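Local coordinates for methyltransferase-like protein (Saccharopolyspora spinosa, PDB 4PNE) that catalyses a [4+2] cycloaddition in spinosyn biosynthesis, on a fold like that of SAM-dependent methyltransferases, with S-adenosyl-L-homocysteine bound, at residues A59-Y64 with W165-L170; G194-V199 with Y292-A297; T119-S124 with V149-L154; Y64-G69 with A77-D82. All coordinates share one frame; numbering follows the deposited sequence.

Interaction 1: A59-Y64 with W165-L170. With SAH (S-adenosyl-L-homocysteine), chain C; MLI (malonate ion), chain D.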
# COMPACT_ATOMS: atom_id res chain seq x y z
N ALA A 59 -8.54 -2.42 -4.48
CA ALA A 59 -7.28 -2.53 -3.73
C ALA A 59 -6.09 -2.51 -4.69
O ALA A 59 -6.10 -3.15 -5.73
CB ALA A 59 -7.27 -3.82 -2.90
N ILE A 60 -5.04 -1.77 -4.35
CA ILE A 60 -3.81 -1.76 -5.10
C ILE A 60 -2.71 -2.35 -4.21
O ILE A 60 -1.69 -1.74 -3.92
CB ILE A 60 -3.45 -0.36 -5.56
CG1 ILE A 60 -4.70 0.37 -6.08
CG2 ILE A 60 -2.37 -0.44 -6.64
CD1 ILE A 60 -4.46 1.85 -6.44
N HIS A 61 -2.95 -3.58 -3.80
CA HIS A 61 -1.95 -4.34 -3.07
C HIS A 61 -2.15 -5.83 -3.39
O HIS A 61 -3.18 -6.23 -3.93
CB HIS A 61 -2.01 -4.04 -1.56
CG HIS A 61 -3.30 -4.41 -0.90
ND1 HIS A 61 -4.11 -3.46 -0.29
CD2 HIS A 61 -3.92 -5.60 -0.71
CE1 HIS A 61 -5.17 -4.06 0.23
NE2 HIS A 61 -5.08 -5.35 -0.01
N HIS A 62 -1.14 -6.63 -3.07
CA HIS A 62 -1.14 -8.07 -3.37
C HIS A 62 -2.23 -8.80 -2.61
O HIS A 62 -2.63 -8.39 -1.50
CB HIS A 62 0.21 -8.67 -3.00
CG HIS A 62 1.26 -8.50 -4.05
ND1 HIS A 62 1.39 -7.37 -4.83
CD2 HIS A 62 2.26 -9.33 -4.43
CE1 HIS A 62 2.38 -7.53 -5.67
NE2 HIS A 62 2.94 -8.71 -5.45
N GLY A 63 -2.69 -9.90 -3.16
CA GLY A 63 -3.61 -10.77 -2.45
C GLY A 63 -2.87 -11.72 -1.53
O GLY A 63 -1.69 -12.05 -1.74
N TYR A 64 -3.61 -12.22 -0.54
CA TYR A 64 -3.14 -13.23 0.40
C TYR A 64 -4.10 -14.41 0.33
O TYR A 64 -5.31 -14.26 0.54
CB TYR A 64 -3.09 -12.63 1.81
CG TYR A 64 -2.71 -13.52 2.96
CD1 TYR A 64 -3.61 -14.45 3.47
CD2 TYR A 64 -1.48 -13.42 3.56
CE1 TYR A 64 -3.28 -15.25 4.54
CE2 TYR A 64 -1.13 -14.21 4.64
CZ TYR A 64 -2.03 -15.13 5.12
OH TYR A 64 -1.70 -15.91 6.20
N TRP A 165 -1.69 2.82 8.70
CA TRP A 165 -1.36 1.81 7.70
C TRP A 165 -0.33 2.38 6.71
O TRP A 165 -0.41 3.53 6.32
CB TRP A 165 -2.56 1.38 6.90
CG TRP A 165 -3.66 0.78 7.63
CD1 TRP A 165 -3.60 0.17 8.85
CD2 TRP A 165 -5.03 0.73 7.22
NE1 TRP A 165 -4.84 -0.30 9.20
CE2 TRP A 165 -5.73 0.04 8.21
CE3 TRP A 165 -5.72 1.17 6.08
CZ2 TRP A 165 -7.10 -0.17 8.14
CZ3 TRP A 165 -7.07 0.93 5.99
CH2 TRP A 165 -7.75 0.27 7.00
N ALA A 166 0.57 1.52 6.20
CA ALA A 166 1.29 1.82 4.98
C ALA A 166 1.32 0.52 4.20
O ALA A 166 2.25 -0.28 4.35
CB ALA A 166 2.69 2.35 5.23
N MET A 167 0.25 0.30 3.44
CA MET A 167 0.08 -0.89 2.63
C MET A 167 0.61 -0.60 1.25
O MET A 167 -0.07 0.05 0.47
CB MET A 167 -1.38 -1.33 2.61
CG MET A 167 -1.84 -2.05 3.86
SD MET A 167 -3.48 -2.85 3.68
CE MET A 167 -4.44 -1.43 4.13
N GLN A 168 1.86 -1.03 1.03
CA GLN A 168 2.62 -0.87 -0.20
C GLN A 168 2.77 0.59 -0.65
O GLN A 168 2.62 0.93 -1.82
CB GLN A 168 2.04 -1.73 -1.33
CG GLN A 168 2.37 -3.17 -1.19
CD GLN A 168 1.70 -4.02 -2.26
OE1 GLN A 168 0.99 -4.97 -1.95
NE2 GLN A 168 1.86 -3.63 -3.52
N SER A 169 3.04 1.46 0.31
CA SER A 169 3.28 2.87 -0.02
C SER A 169 4.70 3.36 0.29
O SER A 169 5.22 4.20 -0.43
CB SER A 169 2.26 3.75 0.70
OG SER A 169 2.40 3.59 2.08
N LEU A 170 5.36 2.84 1.34
CA LEU A 170 6.65 3.41 1.74
C LEU A 170 7.71 3.28 0.66
O LEU A 170 8.53 4.17 0.47
CB LEU A 170 7.14 2.74 3.03
CG LEU A 170 6.32 3.01 4.29
CD1 LEU A 170 6.86 2.25 5.46
CD2 LEU A 170 6.33 4.50 4.59
N SAH C . -2.67 1.41 0.33
CA SAH C . -3.42 1.37 -0.93
CB SAH C . -2.63 1.83 -2.15
CG SAH C . -1.22 1.31 -2.33
SD SAH C . -0.55 1.83 -3.92
C SAH C . -3.95 -0.02 -1.14
O SAH C . -4.84 -0.20 -1.96
OXT SAH C . -3.55 -0.94 -0.43
C5' SAH C . 0.59 3.09 -3.29
C4' SAH C . -0.09 4.34 -2.77
O4' SAH C . 0.86 5.16 -2.10
C3' SAH C . -0.69 5.22 -3.85
O3' SAH C . -1.98 5.58 -3.39
C2' SAH C . 0.26 6.41 -3.92
O2' SAH C . -0.28 7.64 -4.40
C1' SAH C . 0.71 6.50 -2.47
N9 SAH C . 1.95 7.28 -2.30
C8 SAH C . 3.14 7.20 -2.96
N7 SAH C . 3.97 8.16 -2.50
C5 SAH C . 3.31 8.87 -1.56
C6 SAH C . 3.66 9.95 -0.78
N6 SAH C . 4.86 10.50 -0.86
N1 SAH C . 2.77 10.44 0.10
C2 SAH C . 1.51 9.88 0.23
N3 SAH C . 1.14 8.84 -0.57
C4 SAH C . 2.05 8.32 -1.43
C1 MLI D . -1.09 -4.24 -7.17
C2 MLI D . 0.23 -4.44 -6.41
C3 MLI D . -0.99 -3.70 -8.59
O6 MLI D . 1.34 -3.99 -6.81
O7 MLI D . 0.20 -5.06 -5.31
O8 MLI D . -2.03 -3.30 -9.20
O9 MLI D . 0.12 -3.66 -9.17

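Interaction 2: G194-V199 with Y292-A297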
# COMPACT_ATOMS: atom_id res chain seq x y z
N GLY A 194 0.90 -0.52 10.86
CA GLY A 194 0.94 -1.74 10.09
C GLY A 194 1.45 -1.46 8.71
O GLY A 194 0.89 -0.60 8.03
N VAL A 195 2.49 -2.18 8.30
CA VAL A 195 3.14 -2.03 7.01
C VAL A 195 3.08 -3.31 6.20
O VAL A 195 3.39 -4.38 6.72
CB VAL A 195 4.63 -1.65 7.18
CG1 VAL A 195 5.41 -1.61 5.85
CG2 VAL A 195 4.78 -0.35 8.00
N THR A 196 2.71 -3.21 4.92
CA THR A 196 2.93 -4.32 4.02
C THR A 196 3.75 -3.88 2.86
O THR A 196 3.72 -2.71 2.43
CB THR A 196 1.64 -4.99 3.56
OG1 THR A 196 0.94 -4.14 2.64
CG2 THR A 196 0.73 -5.32 4.73
N GLU A 197 4.51 -4.83 2.33
CA GLU A 197 5.34 -4.46 1.22
C GLU A 197 5.76 -5.67 0.41
O GLU A 197 5.92 -6.80 0.94
CB GLU A 197 6.56 -3.70 1.71
CG GLU A 197 7.23 -2.88 0.66
CD GLU A 197 6.26 -1.98 -0.12
OE1 GLU A 197 5.98 -0.87 0.40
OE2 GLU A 197 5.85 -2.40 -1.22
N VAL A 198 5.90 -5.42 -0.89
CA VAL A 198 6.63 -6.30 -1.80
C VAL A 198 8.12 -6.14 -1.58
O VAL A 198 8.63 -5.03 -1.66
CB VAL A 198 6.27 -5.99 -3.29
CG1 VAL A 198 7.06 -6.85 -4.25
CG2 VAL A 198 4.77 -6.16 -3.53
N VAL A 199 8.80 -7.24 -1.28
CA VAL A 199 10.23 -7.23 -0.96
C VAL A 199 11.01 -8.22 -1.82
O VAL A 199 10.45 -9.09 -2.44
CB VAL A 199 10.50 -7.56 0.52
CG1 VAL A 199 9.92 -6.49 1.42
CG2 VAL A 199 9.92 -8.93 0.90
N TYR A 292 6.97 -11.18 0.25
CA TYR A 292 6.01 -10.23 0.84
C TYR A 292 6.11 -10.23 2.36
O TYR A 292 6.29 -11.28 2.99
CB TYR A 292 4.59 -10.59 0.40
CG TYR A 292 3.65 -9.42 0.42
CD1 TYR A 292 3.59 -8.56 -0.66
CD2 TYR A 292 2.85 -9.14 1.53
CE1 TYR A 292 2.75 -7.47 -0.66
CE2 TYR A 292 2.01 -8.05 1.54
CZ TYR A 292 1.96 -7.21 0.45
OH TYR A 292 1.12 -6.12 0.45
N ALA A 293 5.96 -9.04 2.97
CA ALA A 293 6.10 -8.86 4.42
C ALA A 293 4.91 -8.13 5.01
O ALA A 293 4.39 -7.19 4.39
CB ALA A 293 7.40 -8.09 4.74
N ILE A 294 4.42 -8.61 6.15
CA ILE A 294 3.51 -7.87 6.99
C ILE A 294 4.25 -7.52 8.28
O ILE A 294 4.76 -8.42 8.96
CB ILE A 294 2.22 -8.67 7.33
CG1 ILE A 294 1.53 -9.15 6.05
CG2 ILE A 294 1.28 -7.81 8.17
CD1 ILE A 294 0.35 -10.11 6.35
N LEU A 295 4.41 -6.23 8.55
CA LEU A 295 5.10 -5.73 9.74
C LEU A 295 4.14 -4.94 10.64
O LEU A 295 3.35 -4.13 10.16
CB LEU A 295 6.27 -4.83 9.33
CG LEU A 295 7.15 -5.31 8.16
CD1 LEU A 295 8.21 -4.27 7.78
CD2 LEU A 295 7.79 -6.67 8.46
N THR A 296 4.22 -5.16 11.95
CA THR A 296 3.50 -4.37 12.94
C THR A 296 4.54 -3.74 13.84
O THR A 296 5.47 -4.40 14.33
CB THR A 296 2.51 -5.22 13.74
OG1 THR A 296 1.72 -6.01 12.83
CG2 THR A 296 1.59 -4.35 14.60
N ALA A 297 4.41 -2.44 14.03
CA ALA A 297 5.35 -1.67 14.81
C ALA A 297 4.57 -0.69 15.63
O ALA A 297 3.39 -0.46 15.36
CB ALA A 297 6.31 -0.95 13.92

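Interaction 3: T119-S124 with V149-L154. With SAH (S-adenosyl-L-homocysteine), chain C.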
# COMPACT_ATOMS: atom_id res chain seq x y z
N THR A 119 -8.33 8.87 8.13
CA THR A 119 -7.78 9.92 7.30
C THR A 119 -6.93 9.21 6.25
O THR A 119 -5.89 8.70 6.60
CB THR A 119 -6.93 10.92 8.12
OG1 THR A 119 -7.75 11.52 9.15
CG2 THR A 119 -6.33 12.00 7.23
N GLY A 120 -7.33 9.20 4.98
CA GLY A 120 -6.56 8.58 3.91
C GLY A 120 -5.82 9.61 3.12
O GLY A 120 -6.43 10.58 2.68
N ILE A 121 -4.52 9.45 2.93
CA ILE A 121 -3.74 10.38 2.16
C ILE A 121 -3.07 9.71 0.96
O ILE A 121 -2.65 8.56 1.03
CB ILE A 121 -2.66 11.08 3.00
CG1 ILE A 121 -1.66 10.08 3.60
CG2 ILE A 121 -3.31 11.85 4.12
CD1 ILE A 121 -0.43 10.75 4.24
N THR A 122 -3.03 10.44 -0.14
CA THR A 122 -2.36 9.98 -1.34
C THR A 122 -1.80 11.18 -2.08
O THR A 122 -2.25 12.29 -1.85
CB THR A 122 -3.30 9.19 -2.24
OG1 THR A 122 -2.63 8.91 -3.48
CG2 THR A 122 -4.60 9.97 -2.50
N VAL A 123 -0.85 10.97 -2.97
CA VAL A 123 -0.31 12.08 -3.77
C VAL A 123 -0.98 12.19 -5.14
O VAL A 123 -0.66 13.08 -5.92
CB VAL A 123 1.20 11.93 -3.92
CG1 VAL A 123 1.86 12.27 -2.59
CG2 VAL A 123 1.60 10.51 -4.38
N SER A 124 -1.94 11.30 -5.38
CA SER A 124 -2.70 11.29 -6.62
C SER A 124 -4.03 11.98 -6.46
O SER A 124 -4.89 11.47 -5.74
CB SER A 124 -2.91 9.85 -7.07
OG SER A 124 -3.80 9.78 -8.16
N VAL A 149 -1.99 14.63 0.21
CA VAL A 149 -1.00 14.92 1.23
C VAL A 149 0.22 14.04 0.97
O VAL A 149 0.09 12.85 0.70
CB VAL A 149 -1.56 14.65 2.65
CG1 VAL A 149 -0.47 14.72 3.72
CG2 VAL A 149 -2.67 15.62 2.98
N ASP A 150 1.40 14.65 1.06
CA ASP A 150 2.68 13.97 0.95
C ASP A 150 3.12 13.43 2.32
O ASP A 150 3.32 14.19 3.24
CB ASP A 150 3.73 14.94 0.41
CG ASP A 150 5.05 14.27 0.05
OD1 ASP A 150 5.38 13.17 0.55
OD2 ASP A 150 5.79 14.89 -0.75
N ALA A 151 3.30 12.13 2.43
CA ALA A 151 3.63 11.50 3.70
C ALA A 151 4.99 11.93 4.21
O ALA A 151 5.27 11.76 5.39
CB ALA A 151 3.56 9.97 3.56
N MET A 152 5.84 12.48 3.35
CA MET A 152 7.15 12.93 3.80
C MET A 152 7.04 14.27 4.52
O MET A 152 8.02 14.74 5.12
CB MET A 152 8.12 13.00 2.63
CG MET A 152 8.53 11.61 2.18
SD MET A 152 9.59 11.53 0.74
CE MET A 152 8.38 11.84 -0.55
N SER A 153 5.84 14.87 4.48
CA SER A 153 5.57 16.11 5.21
C SER A 153 4.11 16.22 5.63
O SER A 153 3.31 16.85 4.96
CB SER A 153 5.94 17.31 4.37
OG SER A 153 5.80 18.48 5.17
N LEU A 154 3.79 15.67 6.79
CA LEU A 154 2.41 15.56 7.21
C LEU A 154 1.96 16.84 7.89
O LEU A 154 2.69 17.37 8.72
CB LEU A 154 2.26 14.38 8.17
CG LEU A 154 2.54 13.00 7.58
CD1 LEU A 154 2.43 11.97 8.72
CD2 LEU A 154 1.59 12.67 6.46
N SAH C . -2.67 1.41 0.33
CA SAH C . -3.42 1.37 -0.93
CB SAH C . -2.63 1.83 -2.15
CG SAH C . -1.22 1.31 -2.33
SD SAH C . -0.55 1.83 -3.92
C SAH C . -3.95 -0.02 -1.14
O SAH C . -4.84 -0.20 -1.96
OXT SAH C . -3.55 -0.94 -0.43
C5' SAH C . 0.59 3.09 -3.29
C4' SAH C . -0.09 4.34 -2.77
O4' SAH C . 0.86 5.16 -2.10
C3' SAH C . -0.69 5.22 -3.85
O3' SAH C . -1.98 5.58 -3.39
C2' SAH C . 0.26 6.41 -3.92
O2' SAH C . -0.28 7.64 -4.40
C1' SAH C . 0.71 6.50 -2.47
N9 SAH C . 1.95 7.28 -2.30
C8 SAH C . 3.14 7.20 -2.96
N7 SAH C . 3.97 8.16 -2.50
C5 SAH C . 3.31 8.87 -1.56
C6 SAH C . 3.66 9.95 -0.78
N6 SAH C . 4.86 10.50 -0.86
N1 SAH C . 2.77 10.44 0.10
C2 SAH C . 1.51 9.88 0.23
N3 SAH C . 1.14 8.84 -0.57
C4 SAH C . 2.05 8.32 -1.43

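Interaction 4: Y64-G69 with A77-D82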
# COMPACT_ATOMS: atom_id res chain seq x y z
N TYR A 64 -3.61 -12.22 -0.54
CA TYR A 64 -3.14 -13.23 0.40
C TYR A 64 -4.10 -14.41 0.33
O TYR A 64 -5.31 -14.26 0.54
CB TYR A 64 -3.09 -12.63 1.81
CG TYR A 64 -2.71 -13.52 2.96
CD1 TYR A 64 -3.61 -14.45 3.47
CD2 TYR A 64 -1.48 -13.42 3.56
CE1 TYR A 64 -3.28 -15.25 4.54
CE2 TYR A 64 -1.13 -14.21 4.64
CZ TYR A 64 -2.03 -15.13 5.12
OH TYR A 64 -1.70 -15.91 6.20
N TRP A 65 -3.55 -15.58 -0.02
CA TRP A 65 -4.33 -16.78 -0.20
C TRP A 65 -4.07 -17.79 0.92
O TRP A 65 -2.97 -17.90 1.43
CB TRP A 65 -4.00 -17.44 -1.54
CG TRP A 65 -4.63 -16.84 -2.72
CD1 TRP A 65 -5.76 -17.27 -3.34
CD2 TRP A 65 -4.15 -15.72 -3.50
NE1 TRP A 65 -6.03 -16.50 -4.44
CE2 TRP A 65 -5.05 -15.55 -4.57
CE3 TRP A 65 -3.05 -14.87 -3.40
CZ2 TRP A 65 -4.89 -14.54 -5.52
CZ3 TRP A 65 -2.89 -13.86 -4.34
CH2 TRP A 65 -3.79 -13.73 -5.41
N GLU A 66 -5.11 -18.54 1.24
CA GLU A 66 -5.04 -19.63 2.22
C GLU A 66 -4.73 -21.00 1.61
O GLU A 66 -4.33 -21.93 2.32
CB GLU A 66 -6.34 -19.71 2.99
CG GLU A 66 -6.74 -18.41 3.66
CD GLU A 66 -5.87 -18.09 4.86
OE1 GLU A 66 -4.98 -18.89 5.19
OE2 GLU A 66 -6.08 -17.01 5.47
N ASN A 67 -4.89 -21.11 0.31
CA ASN A 67 -4.64 -22.35 -0.41
C ASN A 67 -3.94 -22.07 -1.72
O ASN A 67 -3.23 -21.07 -1.83
CB ASN A 67 -5.96 -23.08 -0.64
CG ASN A 67 -6.95 -22.26 -1.44
OD1 ASN A 67 -6.58 -21.23 -2.02
ND2 ASN A 67 -8.20 -22.71 -1.50
N ASP A 68 -4.13 -22.92 -2.74
CA ASP A 68 -3.33 -22.82 -3.95
C ASP A 68 -3.92 -21.86 -4.97
O ASP A 68 -4.15 -22.25 -6.11
CB ASP A 68 -3.14 -24.21 -4.59
CG ASP A 68 -4.46 -24.92 -4.87
OD1 ASP A 68 -5.48 -24.62 -4.20
OD2 ASP A 68 -4.47 -25.83 -5.74
N GLY A 69 -4.20 -20.62 -4.54
CA GLY A 69 -4.55 -19.54 -5.46
C GLY A 69 -5.97 -19.51 -5.97
O GLY A 69 -6.23 -18.88 -7.00
N ALA A 77 -6.92 -9.85 -2.00
CA ALA A 77 -6.53 -8.53 -1.54
C ALA A 77 -7.38 -8.11 -0.35
O ALA A 77 -6.88 -7.51 0.61
CB ALA A 77 -6.62 -7.51 -2.67
N ASP A 78 -8.66 -8.46 -0.36
CA ASP A 78 -9.53 -8.11 0.78
C ASP A 78 -9.07 -8.88 2.03
O ASP A 78 -9.17 -8.38 3.15
CB ASP A 78 -11.00 -8.40 0.47
CG ASP A 78 -11.65 -7.36 -0.44
OD1 ASP A 78 -11.10 -6.25 -0.60
OD2 ASP A 78 -12.72 -7.69 -1.00
N ARG A 79 -8.57 -10.10 1.86
CA ARG A 79 -8.07 -10.88 2.98
C ARG A 79 -6.87 -10.18 3.59
O ARG A 79 -6.73 -10.12 4.82
CB ARG A 79 -7.71 -12.29 2.51
CG ARG A 79 -7.10 -13.17 3.57
CD ARG A 79 -8.05 -13.39 4.70
NE ARG A 79 -7.47 -14.36 5.64
CZ ARG A 79 -7.54 -14.28 6.96
NH1 ARG A 79 -8.18 -13.28 7.56
NH2 ARG A 79 -6.97 -15.23 7.70
N LEU A 80 -5.98 -9.68 2.75
CA LEU A 80 -4.82 -8.98 3.25
C LEU A 80 -5.27 -7.76 4.03
O LEU A 80 -4.80 -7.50 5.15
CB LEU A 80 -3.88 -8.60 2.12
CG LEU A 80 -2.61 -7.92 2.64
CD1 LEU A 80 -1.75 -8.86 3.52
CD2 LEU A 80 -1.78 -7.44 1.52
N THR A 81 -6.19 -7.01 3.48
CA THR A 81 -6.73 -5.85 4.19
C THR A 81 -7.22 -6.22 5.59
O THR A 81 -6.92 -5.53 6.58
CB THR A 81 -7.87 -5.19 3.38
OG1 THR A 81 -7.31 -4.62 2.19
CG2 THR A 81 -8.57 -4.06 4.16
N ASP A 82 -7.99 -7.31 5.66
CA ASP A 82 -8.56 -7.78 6.93
C ASP A 82 -7.48 -8.17 7.94
O ASP A 82 -7.58 -7.88 9.15
CB ASP A 82 -9.49 -8.97 6.70
CG ASP A 82 -10.74 -8.60 5.90
OD1 ASP A 82 -11.03 -7.39 5.76
OD2 ASP A 82 -11.44 -9.53 5.43

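Interaction 1: A59-Y64 with W165-L170
The amino-acid end of the S-adenosyl-L-homocysteine site is built where His61 and His62, in a loop, meet Met167 and Gln168 at the end of strand 161-167. The direct link is a hydrogen bond of 2.9 Å from His62 N to Gln168 OE1. It lies in the carbonyl plane, on a lone pair. Tyr292 OH also bonds to OE1, and His61 CB packs close to it. The Gln168 chain is extended beyond CG, which carries its amide across to the loop. The amide and the His62 ring stand 78° apart. Both reach the same malonate oxygen, O7: Gln168 NE2 at 2.8 Å and His62 ND1 at 2.6 Å. The malonate is probably from crystallisation. As in the Rossmann-like methyltransferase fold, the ligand lies at the C-terminal ends of the parallel strands. Its carboxylate is held from the loop, with His61 ND1 2.6 Å from SAH OXT, at the ring edge, and Ile60 N 2.9 Å from SAH O. Its amino nitrogen, SAH N, bonds to Met167 O at 2.9 Å. Met167 SD sits obliquely to the His61 ring, 4.5 Å from the ring centroid. His61 NE2 bonds to Ala77 O, which helps to fix the ring's rotation.

Interaction 2: G194-V199 with Y292-A297
The Tyr292 side chain leaves its strand with CG anti to the backbone N (chi1 -154°), and this lays the ring across the backbone carbonyl of Glu197 to meet Thr196. The Thr196 hydroxyl sits between its own backbone N and carbonyl carbon (chi1 72°), turned to the tyrosine. Thr196 OG1 donates to Tyr292 OH at 3.0 Å. The two side chains belong to an antiparallel strand pair, 191-200 with 290-298, in the mixed sheet of the methyltransferase-like fold. Val195 with Leu295 and Glu197 with Ala293 are hydrogen-bonded pairs. Val195 N to Leu295 O and Leu295 N to Val195 O are both 2.8 Å. The second pair is slightly longer, with Glu197 N to Ala293 O at 3.1 Å. Thr196 with Ile294 and Val198 with Tyr292 are non-hydrogen-bonded pairs. Their side chains share the sheet face toward helix 73-88, whose Leu80 touches Tyr292 and Ile294. Val195, Glu197, Ala293 and Leu295 point to the other face, where helix 223-233 packs. Tyr292 OH is also bonded to Gln168 OE1, so it joins strand 290-298 to the residue just past strand 161-167. Val198 CG2 meets the ring edge, 3.7 Å from Tyr292 CE1. Glu197 O lies over one ring face, 3.3 Å from Tyr292 CD1.

Interaction 3: T119-S124 with V149-L154
Ile121 meets Val149 and Leu154 through its branched side chain. Ile121 CG2 packs against Val149 CB at 3.6 Å. The other branch ends in Ile121 CD1, 3.6 Å from Leu154 CD2, and the two side chains cross at about a right angle. CG1 of Ile121 lies between its backbone N and carbonyl carbon (chi1 61°), and from there CD1 is sent toward Leu154 and Ala151. One backbone bond joins the segments, Val149 N to Thr122 O at 3.1 Å. Its donor stands above the carbonyl plane.

Both segments also hold S-adenosyl-L-homocysteine. Ala151 N donates to SAH N1 at 2.9 Å, and SAH N6 donates to Asp150 OD1 at 3.1 Å. Together these two bonds read the edge of the adenine. Val123 CG1 packs on the base, 3.4 Å from SAH N1. At the ribose, SAH O2' donates to Thr122 OG1 at 2.8 Å.

Two turns position these groups. Thr122 OG1 accepts from Ser124 N in an ST turn, and Asp150 OD1 accepts from Met152 N in an Asx turn. Asp150 OD2 is bonded to Ser36 OG. Ribose recognition at the end of strand 117-122 and adenine recognition just after strand 144-148 are characteristic of the Rossmann-like methyltransferase fold.

Interaction 4: Y64-G69 with A77-D82
Tyr64 and Arg79 run side by side and point the same way, with the phenol ring and the guanidinium turned 86° apart. The tyrosine CG lies anti to the backbone N (chi1 176°), which lays the ring alongside the aliphatic part of the arginine. Arg79 CG approaches the ring obliquely, 3.7 Å from Tyr64 CD1. The same carbon is also 3.7 Å from Tyr64 O, so the start of the arginine chain packs against both the backbone and the ring of Tyr64. Nearer the backbone, Tyr64 CB packs on Leu80 CB at 4.1 Å.

Glu66 and Arg79 cross at about a right angle, and their carboxylate and guanidinium planes are 38° apart. The arginine approaches side-on and forms a salt bridge, with two nitrogens directed at one oxygen. Arg79 NE donates to Glu66 OE2 at 3.0 Å, on its anti lone pair. Arg79 NH2 donates to the same Glu66 OE2 at 3.0 Å and meets it nearly along the C-O bond. The oxygen stays close to the guanidinium plane, so the tilt lies on the carboxylate side. Glu66 is bent at chi2, which turns the carboxylate back to the helix. Its other oxygen, OE1, forms a salt bridge with Arg246. Glu66 thus bridges two arginines, which probably helps to keep it ionised.

On the helix, Leu80 also touches His61 of the ligand site. The arrangement is that of a loop folded back on the helix that follows it: 64-69 packs on helix 73-88, with apolar contacts at Tyr64 and the Glu66-Arg79 salt bridge nearer the solvent.

Along the chain, interactions 3 and 4 are both nested inside the loop closed by interaction 1, with interaction 4 first. Interaction 2 follows. Interactions 1, 2 and 3 all reach the seven-stranded mixed sheet. Interactions 1 and 2 lie on neighbouring strands, with centres about 9 Å apart, and touch where Gln168 bonds to Tyr292. Interactions 1 and 3 do not touch, yet they hold opposite ends of the same S-adenosyl-L-homocysteine, their centres about 15 Å apart. Interaction 4 shares Tyr64 with interaction 1, and its Leu80 packs on Tyr292 and Ile294 of interaction 2. Helix 73-88 thus ties the ligand-site loop to the sheet. Interactions 3 and 4 lie farthest apart, about 27 Å between centres.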